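Local coordinates for UBP3-associated protein BRE5 (Saccharomyces cerevisiae, PDB 1ZX2) that works as the cofactor of the deubiquitinating enzyme UBP3, with which it cleaves ubiquitin, and is represented here by its NTF2-like domain, at residues Glu37-Asn42 against Thr57-Gly62; Gln119-Leu124 against Thr135-Arg140; Glu19-Asp24 against Ala75-Leu80; Thr86-Tyr91 against Leu100-Gly105. All coordinates share one frame; numbering follows the deposited sequence.

In the fold
Contacts 1, 2 and 4 lie in one curved beta sheet of the NTF2-like domain. Contact 2 is central. T39 N bonds to D137 O (2.8 Å), which ties it to contact 1. Q119 O accepts from A103 N (2.8 Å), which ties it to contact 4. Its centre is about 10 Å from each of theirs, while contacts 1 and 4 stand about 19 Å apart, centre to centre, and do not touch. All three also meet the second subunit, where residues of contacts 1 and 2 meet those of contact 4 of the other chain. Contact 3 joins two helix ends away from that interface; its centre is about 17 Å from that of contact 1 and about 21 Å from that of contact 4.

Contact 1 of 4, residues Glu37-Asn42 against Thr57-Gly62; sequences ELTHTN and TVKVTG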
loop_
_atom_site.group_PDB
_atom_site.type_symbol
_atom_site.label_atom_id
_atom_site.label_comp_id
_atom_site.label_asym_id
_atom_site.label_seq_id
_atom_site.Cartn_x
_atom_site.Cartn_y
_atom_site.Cartn_z
ATOM N N GLU A 37 -9.343 9.518 -1.035
ATOM C CA GLU A 37 -8.473 10.101 -0.029
ATOM C C GLU A 37 -7.073 10.049 -0.465
ATOM O O GLU A 37 -6.614 9.032 -0.990
ATOM C CB GLU A 37 -8.499 9.268 1.203
ATOM C CG GLU A 37 -9.792 9.344 1.877
ATOM C CD GLU A 37 -9.764 8.440 3.057
ATOM O OE1 GLU A 37 -10.588 7.418 2.936
ATOM O OE2 GLU A 37 -8.880 8.772 3.985
ATOM N N LEU A 38 -6.377 11.146 -0.226
ATOM C CA LEU A 38 -5.007 11.280 -0.626
ATOM C C LEU A 38 -4.206 11.650 0.588
ATOM O O LEU A 38 -4.567 12.580 1.338
ATOM C CB LEU A 38 -4.896 12.409 -1.649
ATOM C CG LEU A 38 -3.526 12.834 -2.097
ATOM C CD1 LEU A 38 -3.110 11.985 -3.182
ATOM C CD2 LEU A 38 -3.574 14.194 -2.598
ATOM N N THR A 39 -3.073 10.997 0.786
ATOM C CA THR A 39 -2.140 11.391 1.845
ATOM C C THR A 39 -0.809 11.546 1.169
ATOM O O THR A 39 -0.325 10.575 0.604
ATOM C CB THR A 39 -2.093 10.344 2.942
ATOM O OG1 THR A 39 -3.408 10.229 3.558
ATOM C CG2 THR A 39 -1.193 10.777 4.021
ATOM N N HIS A 40 -0.267 12.760 1.159
ATOM C CA HIS A 40 0.789 13.169 0.181
ATOM C C HIS A 40 1.832 14.061 0.882
ATOM O O HIS A 40 1.822 14.278 2.097
ATOM C CB HIS A 40 0.166 13.958 -1.044
ATOM C CG HIS A 40 0.916 13.859 -2.354
ATOM N ND1 HIS A 40 0.818 12.779 -3.208
ATOM C CD2 HIS A 40 1.716 14.761 -2.997
ATOM C CE1 HIS A 40 1.602 12.970 -4.255
ATOM N NE2 HIS A 40 2.132 14.181 -4.172
ATOM N N THR A 41 2.702 14.599 0.022
ATOM C CA THR A 41 3.936 15.256 0.395
ATOM C C THR A 41 3.535 16.686 0.547
ATOM O O THR A 41 2.892 17.252 -0.355
ATOM C CB THR A 41 4.928 15.149 -0.766
ATOM O OG1 THR A 41 5.394 13.787 -0.926
ATOM C CG2 THR A 41 6.239 16.042 -0.547
ATOM N N ASN A 42 3.862 17.279 1.683
ATOM C CA ASN A 42 3.746 18.705 1.782
ATOM C C ASN A 42 4.800 19.227 0.832
ATOM O O ASN A 42 5.961 18.775 0.872
ATOM C CB ASN A 42 4.012 19.221 3.197
ATOM C CG ASN A 42 3.070 20.344 3.602
ATOM O OD1 ASN A 42 2.169 20.735 2.851
ATOM N ND2 ASN A 42 3.267 20.856 4.823
ATOM N N THR A 57 3.296 15.941 5.725
ATOM C CA THR A 57 2.258 15.433 4.782
ATOM C C THR A 57 0.971 16.242 4.873
ATOM O O THR A 57 0.721 16.927 5.836
ATOM C CB THR A 57 1.879 13.927 4.989
ATOM O OG1 THR A 57 1.386 13.772 6.316
ATOM C CG2 THR A 57 3.134 12.911 4.856
ATOM N N VAL A 58 0.175 16.092 3.821
ATOM C CA VAL A 58 -1.122 16.657 3.676
ATOM C C VAL A 58 -2.094 15.485 3.490
ATOM O O VAL A 58 -1.760 14.551 2.850
ATOM C CB VAL A 58 -1.145 17.494 2.398
ATOM C CG1 VAL A 58 -2.321 18.371 2.394
ATOM C CG2 VAL A 58 0.094 18.358 2.286
ATOM N N LYS A 59 -3.263 15.565 4.111
ATOM C CA LYS A 59 -4.349 14.628 4.000
ATOM C C LYS A 59 -5.491 15.422 3.364
ATOM O O LYS A 59 -5.852 16.515 3.868
ATOM C CB LYS A 59 -4.777 14.123 5.413
ATOM C CG LYS A 59 -5.658 12.780 5.410
ATOM C CD LYS A 59 -5.536 11.751 6.669
ATOM C CE LYS A 59 -6.388 10.363 6.440
ATOM N NZ LYS A 59 -7.424 10.331 5.198
ATOM N N VAL A 60 -5.992 14.962 2.224
ATOM C CA VAL A 60 -7.185 15.563 1.658
ATOM C C VAL A 60 -8.167 14.549 1.168
ATOM O O VAL A 60 -7.808 13.415 0.807
ATOM C CB VAL A 60 -6.895 16.606 0.556
ATOM C CG1 VAL A 60 -5.796 17.583 0.998
ATOM C CG2 VAL A 60 -6.524 16.043 -0.639
ATOM N N THR A 61 -9.421 14.957 1.210
ATOM C CA THR A 61 -10.534 14.106 0.815
ATOM C C THR A 61 -11.359 14.789 -0.242
ATOM O O THR A 61 -11.668 15.935 -0.089
ATOM C CB THR A 61 -11.416 13.733 2.063
ATOM O OG1 THR A 61 -10.674 12.838 2.914
ATOM C CG2 THR A 61 -12.514 12.829 1.652
ATOM N N GLY A 62 -11.696 14.055 -1.306
ATOM C CA GLY A 62 -12.705 14.448 -2.286
ATOM C C GLY A 62 -12.029 14.963 -3.544
ATOM O O GLY A 62 -10.949 15.569 -3.455
#
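E37 and K59 lie side by side on one face of the sheet and form a salt bridge. K59 NZ stands 2.5 Å from E37 OE2, a very short separation whose exact value is doubtful. E37 reaches it with an extended chain; CG sits beside its own backbone N, chi1 -69°. K59 bends instead, and its last torsion is nearly eclipsed. On the way its CG passes T39 OG1 at 3.9 Å. E37 CG also touches T61 OG1, 3.7 Å away. With an alanine in place of E37, K59 NZ would probably lose its carboxylate mate here and be set freer to swing.

Four backbone hydrogen bonds hold the strands. They join L38 with V60 and H40 with V58, as in L38 N to V60 O (2.9 Å). The pairs E37-T61, T39-K59 and T41-T57 alternate with them and are non-hydrogen-bonded. This is an antiparallel pair at one end of the NTF2-like sheet, with 57-61 the outermost strand within this chain.

L38 and V60 point the same way on the other face, where L38 CD2 meets V60 CG2 at 4.0 Å. N42 crosses V58 at about a right angle, its OD1 3.2 Å from V58 CG2. Helix 63-72 packs on this face, with I66 against L38 and V60, and F69 against L38 and V58. The E37 face meets the second subunit. T39 OG1 is hydrogen-bonded to Q90 NE2 of that subunit, and K59 packs on F89 of the second subunit.

Contact 2 of 4, residues Gln119-Leu124 against Thr135-Arg140; sequences QTFILL and TNDIIR
I122 meets both T135 and N136. Its CG2 is 3.5 Å from T135 OG1, and the two side chains slant across each other. I122 and N136 lie side by side, with their CB atoms 3.9 Å apart. The branches of T135 divide the work: OG1 faces I122, while CG2 rests on L124 CB at 3.7 Å. T135 N donates to I122 O (2.9 Å), where the chain turns a corner within strand 132-141.

Q119 lies at the other end, on the opposite face from I122. Its CG is anti to the backbone N, chi1 -176°, which leans the chain toward D137 and I139. Q119 CB lies 4.1 Å from I139 CG1, and its CG passes I138 O at 3.6 Å. D137 reaches across to Q119 and F121 from the partner strand. Its OD2 is 3.9 Å from F121 CE2, with ring and carboxylate planes 45° apart.

These strands form a beta hairpin in the middle of the sheet. F121 packs under helix 6-23, edge-to-face with F13 and Y17, while T120 and I138 meet the second subunit. The D137 carboxylate is buried, and OD2 is hydrogen-bonded to the Y32 hydroxyl. Such burial would probably raise its pKa, and the tyrosine bond would partly offset this.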
loop_
_atom_site.group_PDB
_atom_site.type_symbol
_atom_site.label_atom_id
_atom_site.label_comp_id
_atom_site.label_asym_id
_atom_site.label_seq_id
_atom_site.Cartn_x
_atom_site.Cartn_y
_atom_site.Cartn_z
ATOM N N GLN A 119 4.696 4.407 -2.610
ATOM C CA GLN A 119 3.330 4.858 -2.921
ATOM C C GLN A 119 2.415 3.668 -3.051
ATOM O O GLN A 119 2.761 2.711 -3.706
ATOM C CB GLN A 119 3.315 5.597 -4.242
ATOM C CG GLN A 119 1.915 6.238 -4.653
ATOM C CD GLN A 119 2.088 7.474 -5.510
ATOM O OE1 GLN A 119 1.326 8.466 -5.384
ATOM N NE2 GLN A 119 2.994 7.400 -6.426
ATOM N N THR A 120 1.211 3.806 -2.531
ATOM C CA THR A 120 0.188 2.819 -2.622
ATOM C C THR A 120 -1.038 3.440 -3.202
ATOM O O THR A 120 -1.379 4.549 -2.826
ATOM C CB THR A 120 -0.141 2.302 -1.200
ATOM O OG1 THR A 120 1.046 1.653 -0.669
ATOM C CG2 THR A 120 -1.107 1.191 -1.329
ATOM N N PHE A 121 -1.718 2.705 -4.069
ATOM C CA PHE A 121 -2.998 3.096 -4.631
ATOM C C PHE A 121 -3.971 2.007 -4.394
ATOM O O PHE A 121 -3.607 0.848 -4.474
ATOM C CB PHE A 121 -2.868 3.194 -6.157
ATOM C CG PHE A 121 -1.954 4.280 -6.641
ATOM C CD1 PHE A 121 -0.660 3.985 -7.045
ATOM C CD2 PHE A 121 -2.388 5.569 -6.715
ATOM C CE1 PHE A 121 0.190 4.945 -7.520
ATOM C CE2 PHE A 121 -1.518 6.596 -7.235
ATOM C CZ PHE A 121 -0.262 6.275 -7.628
ATOM N N ILE A 122 -5.247 2.360 -4.212
ATOM C CA ILE A 122 -6.320 1.396 -4.441
ATOM C C ILE A 122 -7.150 1.928 -5.598
ATOM O O ILE A 122 -7.563 3.070 -5.601
ATOM C CB ILE A 122 -7.139 1.172 -3.180
ATOM C CG1 ILE A 122 -6.328 0.441 -2.129
ATOM C CG2 ILE A 122 -8.416 0.371 -3.451
ATOM C CD1 ILE A 122 -6.947 0.308 -0.740
ATOM N N LEU A 123 -7.452 1.058 -6.558
ATOM C CA LEU A 123 -8.280 1.342 -7.719
ATOM C C LEU A 123 -9.554 0.553 -7.658
ATOM O O LEU A 123 -9.547 -0.677 -7.371
ATOM C CB LEU A 123 -7.562 0.888 -8.959
ATOM C CG LEU A 123 -6.141 1.314 -9.253
ATOM C CD1 LEU A 123 -5.644 0.759 -10.550
ATOM C CD2 LEU A 123 -6.085 2.853 -9.245
ATOM N N LEU A 124 -10.669 1.234 -7.857
ATOM C CA LEU A 124 -11.984 0.619 -7.827
ATOM C C LEU A 124 -12.592 0.832 -9.185
ATOM O O LEU A 124 -12.620 1.972 -9.608
ATOM C CB LEU A 124 -12.829 1.418 -6.924
ATOM C CG LEU A 124 -14.093 0.946 -6.207
ATOM C CD1 LEU A 124 -15.143 2.021 -6.249
ATOM C CD2 LEU A 124 -14.692 -0.454 -6.276
ATOM N N THR A 135 -9.331 5.346 -5.319
ATOM C CA THR A 135 -10.041 5.675 -4.065
ATOM C C THR A 135 -9.096 6.038 -2.920
ATOM O O THR A 135 -9.467 6.725 -1.934
ATOM C CB THR A 135 -10.999 4.557 -3.597
ATOM O OG1 THR A 135 -10.247 3.351 -3.380
ATOM C CG2 THR A 135 -12.054 4.291 -4.657
ATOM N N ASN A 136 -7.846 5.628 -3.061
ATOM C CA ASN A 136 -6.856 5.809 -2.036
ATOM C C ASN A 136 -5.539 5.979 -2.650
ATOM O O ASN A 136 -5.154 5.268 -3.531
ATOM C CB ASN A 136 -6.789 4.520 -1.137
ATOM C CG ASN A 136 -8.032 4.291 -0.381
ATOM O OD1 ASN A 136 -8.239 4.810 0.779
ATOM N ND2 ASN A 136 -8.946 3.556 -1.000
ATOM N N ASP A 137 -4.755 6.897 -2.110
ATOM C CA ASP A 137 -3.427 7.169 -2.587
ATOM C C ASP A 137 -2.659 7.619 -1.377
ATOM O O ASP A 137 -3.028 8.626 -0.759
ATOM C CB ASP A 137 -3.573 8.317 -3.584
ATOM C CG ASP A 137 -2.262 8.874 -4.126
ATOM O OD1 ASP A 137 -1.150 8.581 -3.635
ATOM O OD2 ASP A 137 -2.279 9.714 -5.081
ATOM N N ILE A 138 -1.508 6.996 -1.112
ATOM C CA ILE A 138 -0.599 7.354 0.024
ATOM C C ILE A 138 0.778 7.335 -0.566
ATOM O O ILE A 138 1.130 6.340 -1.188
ATOM C CB ILE A 138 -0.612 6.323 1.191
ATOM C CG1 ILE A 138 -2.041 6.202 1.777
ATOM C CG2 ILE A 138 0.345 6.821 2.327
ATOM C CD1 ILE A 138 -2.352 5.053 2.787
ATOM N N ILE A 139 1.556 8.406 -0.362
ATOM C CA ILE A 139 2.963 8.384 -0.692
ATOM C C ILE A 139 3.782 8.972 0.463
ATOM O O ILE A 139 3.377 9.950 1.096
ATOM C CB ILE A 139 3.211 9.174 -2.007
ATOM C CG1 ILE A 139 4.655 9.011 -2.464
ATOM C CG2 ILE A 139 2.871 10.668 -1.818
ATOM C CD1 ILE A 139 4.951 9.579 -3.868
ATOM N N ARG A 140 4.908 8.333 0.746
ATOM C CA ARG A 140 5.882 8.804 1.684
ATOM C C ARG A 140 7.290 8.698 1.096
ATOM O O ARG A 140 7.561 7.855 0.256
ATOM C CB ARG A 140 5.840 7.924 2.946
ATOM C CG ARG A 140 4.662 8.311 3.764
ATOM C CD ARG A 140 5.019 9.752 4.342
ATOM N NE ARG A 140 4.464 9.542 5.528
ATOM C CZ ARG A 140 4.923 9.631 6.698
ATOM N NH1 ARG A 140 5.949 10.342 7.120
ATOM N NH2 ARG A 140 4.061 9.117 7.492
#

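Contact 3 of 4, residues Glu19-Asp24 against Ala75-Leu80; sequences ERMRTD and AKVRSL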
loop_
_atom_site.group_PDB
_atom_site.type_symbol
_atom_site.label_atom_id
_atom_site.label_comp_id
_atom_site.label_asym_id
_atom_site.label_seq_id
_atom_site.Cartn_x
_atom_site.Cartn_y
_atom_site.Cartn_z
ATOM N N GLU A 19 2.495 9.958 -16.349
ATOM C CA GLU A 19 2.511 10.824 -17.536
ATOM C C GLU A 19 1.631 12.098 -17.333
ATOM O O GLU A 19 2.087 13.213 -17.579
ATOM C CB GLU A 19 2.111 10.052 -18.815
ATOM C CG GLU A 19 2.157 10.871 -20.106
ATOM C CD GLU A 19 3.564 11.411 -20.456
ATOM O OE1 GLU A 19 3.677 12.053 -21.518
ATOM O OE2 GLU A 19 4.553 11.185 -19.691
ATOM N N ARG A 20 0.407 11.942 -16.850
ATOM C CA ARG A 20 -0.433 13.092 -16.573
ATOM C C ARG A 20 0.224 13.978 -15.506
ATOM O O ARG A 20 0.094 15.191 -15.520
ATOM C CB ARG A 20 -1.818 12.646 -16.113
ATOM C CG ARG A 20 -2.833 13.782 -15.975
ATOM C CD ARG A 20 -3.732 13.954 -17.181
ATOM N NE ARG A 20 -4.969 13.182 -16.921
ATOM C CZ ARG A 20 -5.506 12.212 -17.686
ATOM N NH1 ARG A 20 -4.964 11.789 -18.846
ATOM N NH2 ARG A 20 -6.621 11.630 -17.251
ATOM N N MET A 21 0.919 13.383 -14.556
ATOM C CA MET A 21 1.514 14.178 -13.472
ATOM C C MET A 21 2.617 15.108 -14.081
ATOM O O MET A 21 2.738 16.269 -13.722
ATOM C CB MET A 21 2.114 13.225 -12.390
ATOM C CG MET A 21 2.655 13.871 -11.099
ATOM S SD MET A 21 3.318 12.707 -9.852
ATOM C CE MET A 21 2.081 12.491 -9.078
ATOM N N ARG A 22 3.385 14.559 -15.002
ATOM C CA ARG A 22 4.475 15.242 -15.666
ATOM C C ARG A 22 3.915 16.354 -16.565
ATOM O O ARG A 22 4.456 17.407 -16.624
ATOM C CB ARG A 22 5.259 14.215 -16.497
ATOM C CG ARG A 22 6.659 14.655 -16.952
ATOM C CD ARG A 22 7.188 13.829 -18.111
ATOM N NE ARG A 22 6.734 14.457 -19.353
ATOM C CZ ARG A 22 6.414 13.808 -20.469
ATOM N NH1 ARG A 22 6.506 12.478 -20.529
ATOM N NH2 ARG A 22 6.002 14.491 -21.531
ATOM N N THR A 23 2.781 16.138 -17.204
ATOM C CA THR A 23 2.320 17.087 -18.218
ATOM C C THR A 23 1.243 18.059 -17.750
ATOM O O THR A 23 1.272 19.211 -18.143
ATOM C CB THR A 23 1.797 16.366 -19.451
ATOM O OG1 THR A 23 0.759 15.467 -19.078
ATOM C CG2 THR A 23 2.850 15.451 -20.073
ATOM N N ASP A 24 0.255 17.601 -16.990
ATOM C CA ASP A 24 -0.751 18.521 -16.501
ATOM C C ASP A 24 -1.370 18.103 -15.149
ATOM O O ASP A 24 -2.398 17.432 -15.110
ATOM C CB ASP A 24 -1.868 18.674 -17.550
ATOM C CG ASP A 24 -2.792 19.847 -17.244
ATOM O OD1 ASP A 24 -2.717 20.471 -16.105
ATOM O OD2 ASP A 24 -3.624 20.233 -18.114
ATOM N N ALA A 75 3.664 23.704 -10.453
ATOM C CA ALA A 75 5.049 23.855 -10.919
ATOM C C ALA A 75 5.984 22.756 -10.360
ATOM O O ALA A 75 6.734 22.119 -11.129
ATOM C CB ALA A 75 5.581 25.257 -10.569
ATOM N N LYS A 76 5.895 22.510 -9.044
ATOM C CA LYS A 76 6.661 21.434 -8.355
ATOM C C LYS A 76 6.346 20.025 -8.849
ATOM O O LYS A 76 7.235 19.208 -9.037
ATOM C CB LYS A 76 6.439 21.461 -6.830
ATOM C CG LYS A 76 6.605 22.884 -6.187
ATOM C CD LYS A 76 7.174 22.845 -4.762
ATOM C CE LYS A 76 8.709 22.694 -4.720
ATOM N NZ LYS A 76 9.231 23.249 -3.439
ATOM N N VAL A 77 5.071 19.726 -9.039
ATOM C CA VAL A 77 4.644 18.360 -9.374
ATOM C C VAL A 77 5.093 17.971 -10.782
ATOM O O VAL A 77 5.568 16.861 -11.021
ATOM C CB VAL A 77 3.119 18.242 -9.249
ATOM C CG1 VAL A 77 2.587 16.914 -9.850
ATOM C CG2 VAL A 77 2.726 18.378 -7.799
ATOM N N ARG A 78 4.947 18.920 -11.697
ATOM C CA ARG A 78 5.216 18.689 -13.100
ATOM C C ARG A 78 6.739 18.562 -13.394
ATOM O O ARG A 78 7.148 17.894 -14.334
ATOM C CB ARG A 78 4.552 19.823 -13.935
ATOM C CG ARG A 78 5.406 20.448 -14.966
ATOM C CD ARG A 78 5.058 21.884 -15.300
ATOM N NE ARG A 78 3.623 22.149 -15.363
ATOM C CZ ARG A 78 2.853 21.969 -16.425
ATOM N NH1 ARG A 78 3.349 21.474 -17.551
ATOM N NH2 ARG A 78 1.567 22.290 -16.365
ATOM N N SER A 79 7.579 19.195 -12.588
ATOM C CA SER A 79 9.043 19.208 -12.878
ATOM C C SER A 79 9.778 18.014 -12.212
ATOM O O SER A 79 11.016 17.980 -12.117
ATOM C CB SER A 79 9.652 20.531 -12.424
ATOM O OG SER A 79 9.729 20.544 -11.009
ATOM N N LEU A 80 8.986 17.048 -11.748
ATOM C CA LEU A 80 9.457 15.861 -11.071
ATOM C C LEU A 80 9.908 14.779 -12.072
ATOM O O LEU A 80 9.351 14.629 -13.152
ATOM C CB LEU A 80 8.303 15.369 -10.210
ATOM C CG LEU A 80 8.485 14.368 -9.093
ATOM C CD1 LEU A 80 8.900 15.039 -7.758
ATOM C CD2 LEU A 80 7.161 13.637 -8.963
#
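R78 reaches from the end of helix 74-78 to the last turn of helix 6-23. Its CA lies 3.5 Å from M21 O, a CA-H...O contact. CB comes next, 3.6 Å from R22 O, and CG passes the same oxygen at a like distance. The chain then bends at chi3, -40°, and turns the guanidinium toward T23. NE makes a salt bridge with D74, just before the segment, which helps to hold the group in this orientation. CZ lies 3.6 Å from T23 O. NH1 is nearest to that oxygen, at 3.1 Å, and approaches obliquely. D24 OD1 stays 4.7 Å from NH2 and is instead hydrogen-bonded to S26. A leucine in place of R78 would probably leave D74 without its charged mate and T23 O without the guanidinium beside it.

M21 supplies the apolar side of the contact. Its CG sits 3.3 Å from V77 CG1, tighter than usual packing, and the two side chains cross at about a right angle. Farther out, M21 SD meets L80 CD2 at 4.1 Å. L28 also packs on M21.

The positive charge beside the C-terminal carbonyls is probably favourable to the helix dipole. In this NTF2-like fold the contact joins the end of the long N-terminal helix to the short helix that leads into strand 80-92.

Contact 4 of 4, residues Thr86-Tyr91 against Leu100-Gly105; sequences TIDFQY and LIMATG
T86 and T104 slant across each other and bring their hydroxyls together, OG1 to OG1, at 2.5 Å. In both, OG1 stands between the backbone N and the carbonyl carbon, chi1 64° and 66°, and this turns the two oxygens inward. A water accepts from T86 OG1 at 2.7 Å. It donates to D88 OD2 (2.6 Å) and to M102 O (2.9 Å), and links the threonine to the next pair on that face.

Q90 and L100 lie side by side and point the same way, with Q90 OE1 4.2 Å from L100 CD2. The polar ends of this face bind the second subunit: D88 makes a salt bridge with R140 of that chain, and Q90 NE2 a hydrogen bond with its T39.

I87, F89, I101 and A103 share the other face. I87 CG2 approaches I101 CG2 at 4.4 Å and also lies in plane at the edge of the F89 ring. F89 CB rests 3.5 Å from L100 O.

The two strands form an antiparallel hairpin. Helix 6-23 covers the I87 and F89 face with F11, C10 and Q7. Strand 115-125 continues the sheet beyond 98-109, while 80-92 is the outermost strand within the chain.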
loop_
_atom_site.group_PDB
_atom_site.type_symbol
_atom_site.label_atom_id
_atom_site.label_comp_id
_atom_site.label_asym_id
_atom_site.label_seq_id
_atom_site.Cartn_x
_atom_site.Cartn_y
_atom_site.Cartn_z
ATOM N N THR A 86 10.269 -1.164 -7.771
ATOM C CA THR A 86 9.350 -2.296 -7.608
ATOM C C THR A 86 7.885 -1.854 -7.829
ATOM O O THR A 86 7.495 -0.721 -7.496
ATOM C CB THR A 86 9.500 -2.946 -6.241
ATOM O OG1 THR A 86 9.117 -2.014 -5.209
ATOM C CG2 THR A 86 10.975 -3.239 -5.929
ATOM N N ILE A 87 7.096 -2.778 -8.350
ATOM C CA ILE A 87 5.675 -2.624 -8.544
ATOM C C ILE A 87 4.993 -3.937 -8.106
ATOM O O ILE A 87 5.276 -4.934 -8.659
ATOM C CB ILE A 87 5.314 -2.338 -9.987
ATOM C CG1 ILE A 87 5.991 -1.049 -10.528
ATOM C CG2 ILE A 87 3.767 -2.205 -10.073
ATOM C CD1 ILE A 87 5.858 -0.907 -12.039
ATOM N N ASP A 88 4.132 -3.909 -7.086
ATOM C CA ASP A 88 3.429 -5.123 -6.628
ATOM C C ASP A 88 1.972 -4.827 -6.670
ATOM O O ASP A 88 1.568 -3.693 -6.445
ATOM C CB ASP A 88 3.874 -5.441 -5.223
ATOM C CG ASP A 88 5.295 -5.887 -5.178
ATOM O OD1 ASP A 88 5.563 -6.895 -5.834
ATOM O OD2 ASP A 88 6.195 -5.217 -4.612
ATOM N N PHE A 89 1.156 -5.807 -6.979
ATOM C CA PHE A 89 -0.288 -5.585 -7.039
ATOM C C PHE A 89 -1.057 -6.835 -6.597
ATOM O O PHE A 89 -0.575 -7.920 -6.796
ATOM C CB PHE A 89 -0.702 -5.230 -8.499
ATOM C CG PHE A 89 0.179 -5.821 -9.510
ATOM C CD1 PHE A 89 0.005 -7.138 -9.904
ATOM C CD2 PHE A 89 1.230 -5.077 -10.040
ATOM C CE1 PHE A 89 0.867 -7.725 -10.817
ATOM C CE2 PHE A 89 2.112 -5.668 -10.952
ATOM C CZ PHE A 89 1.923 -6.995 -11.338
ATOM N N GLN A 90 -2.266 -6.667 -6.058
ATOM C CA GLN A 90 -3.131 -7.794 -5.757
ATOM C C GLN A 90 -4.540 -7.321 -5.999
ATOM O O GLN A 90 -4.837 -6.143 -5.821
ATOM C CB GLN A 90 -3.039 -8.107 -4.257
ATOM C CG GLN A 90 -1.702 -8.665 -3.785
ATOM C CD GLN A 90 -1.623 -8.885 -2.315
ATOM O OE1 GLN A 90 -2.470 -8.386 -1.552
ATOM N NE2 GLN A 90 -0.555 -9.567 -1.873
ATOM N N TYR A 91 -5.433 -8.209 -6.355
ATOM C CA TYR A 91 -6.863 -7.945 -6.219
ATOM C C TYR A 91 -7.374 -7.835 -4.723
ATOM O O TYR A 91 -6.860 -8.438 -3.802
ATOM C CB TYR A 91 -7.666 -9.020 -6.974
ATOM C CG TYR A 91 -7.594 -8.926 -8.486
ATOM C CD1 TYR A 91 -6.982 -9.928 -9.252
ATOM C CD2 TYR A 91 -8.133 -7.833 -9.141
ATOM C CE1 TYR A 91 -6.954 -9.796 -10.710
ATOM C CE2 TYR A 91 -8.093 -7.666 -10.517
ATOM C CZ TYR A 91 -7.497 -8.639 -11.302
ATOM O OH TYR A 91 -7.471 -8.409 -12.637
ATOM N N LEU A 100 -5.092 -3.291 -5.384
ATOM C CA LEU A 100 -4.106 -2.672 -4.540
ATOM C C LEU A 100 -2.758 -2.700 -5.276
ATOM O O LEU A 100 -2.350 -3.738 -5.757
ATOM C CB LEU A 100 -3.983 -3.507 -3.259
ATOM C CG LEU A 100 -2.834 -3.168 -2.342
ATOM C CD1 LEU A 100 -3.044 -1.783 -1.727
ATOM C CD2 LEU A 100 -2.747 -4.231 -1.203
ATOM N N ILE A 101 -2.114 -1.557 -5.380
ATOM C CA ILE A 101 -0.778 -1.390 -5.924
ATOM C C ILE A 101 0.124 -0.796 -4.905
ATOM O O ILE A 101 -0.272 0.188 -4.240
ATOM C CB ILE A 101 -0.820 -0.397 -7.154
ATOM C CG1 ILE A 101 -1.757 -0.908 -8.220
ATOM C CG2 ILE A 101 0.511 -0.269 -7.814
ATOM C CD1 ILE A 101 -2.008 -0.003 -9.408
ATOM N N MET A 102 1.363 -1.303 -4.800
ATOM C CA MET A 102 2.387 -0.650 -4.005
ATOM C C MET A 102 3.572 -0.522 -4.904
ATOM O O MET A 102 3.981 -1.520 -5.497
ATOM C CB MET A 102 2.783 -1.482 -2.759
ATOM C CG MET A 102 3.739 -0.761 -1.757
ATOM S SD MET A 102 4.194 -1.783 -0.247
ATOM C CE MET A 102 5.420 -2.646 -1.052
ATOM N N ALA A 103 4.128 0.667 -5.036
ATOM C CA ALA A 103 5.289 0.868 -5.873
ATOM C C ALA A 103 6.345 1.609 -5.068
ATOM O O ALA A 103 6.003 2.466 -4.226
ATOM C CB ALA A 103 4.928 1.656 -7.138
ATOM N N THR A 104 7.614 1.232 -5.238
ATOM C CA THR A 104 8.700 1.995 -4.675
ATOM C C THR A 104 9.557 2.496 -5.805
ATOM O O THR A 104 9.504 1.963 -6.930
ATOM C CB THR A 104 9.548 1.175 -3.680
ATOM O OG1 THR A 104 10.249 0.090 -4.320
ATOM C CG2 THR A 104 8.637 0.512 -2.606
ATOM N N GLY A 105 10.364 3.492 -5.509
ATOM C CA GLY A 105 11.289 4.028 -6.488
ATOM C C GLY A 105 11.974 5.285 -6.018
ATOM O O GLY A 105 12.117 5.509 -4.781
HETATM O O HOH W 1 6.500 -2.628 -4.642
#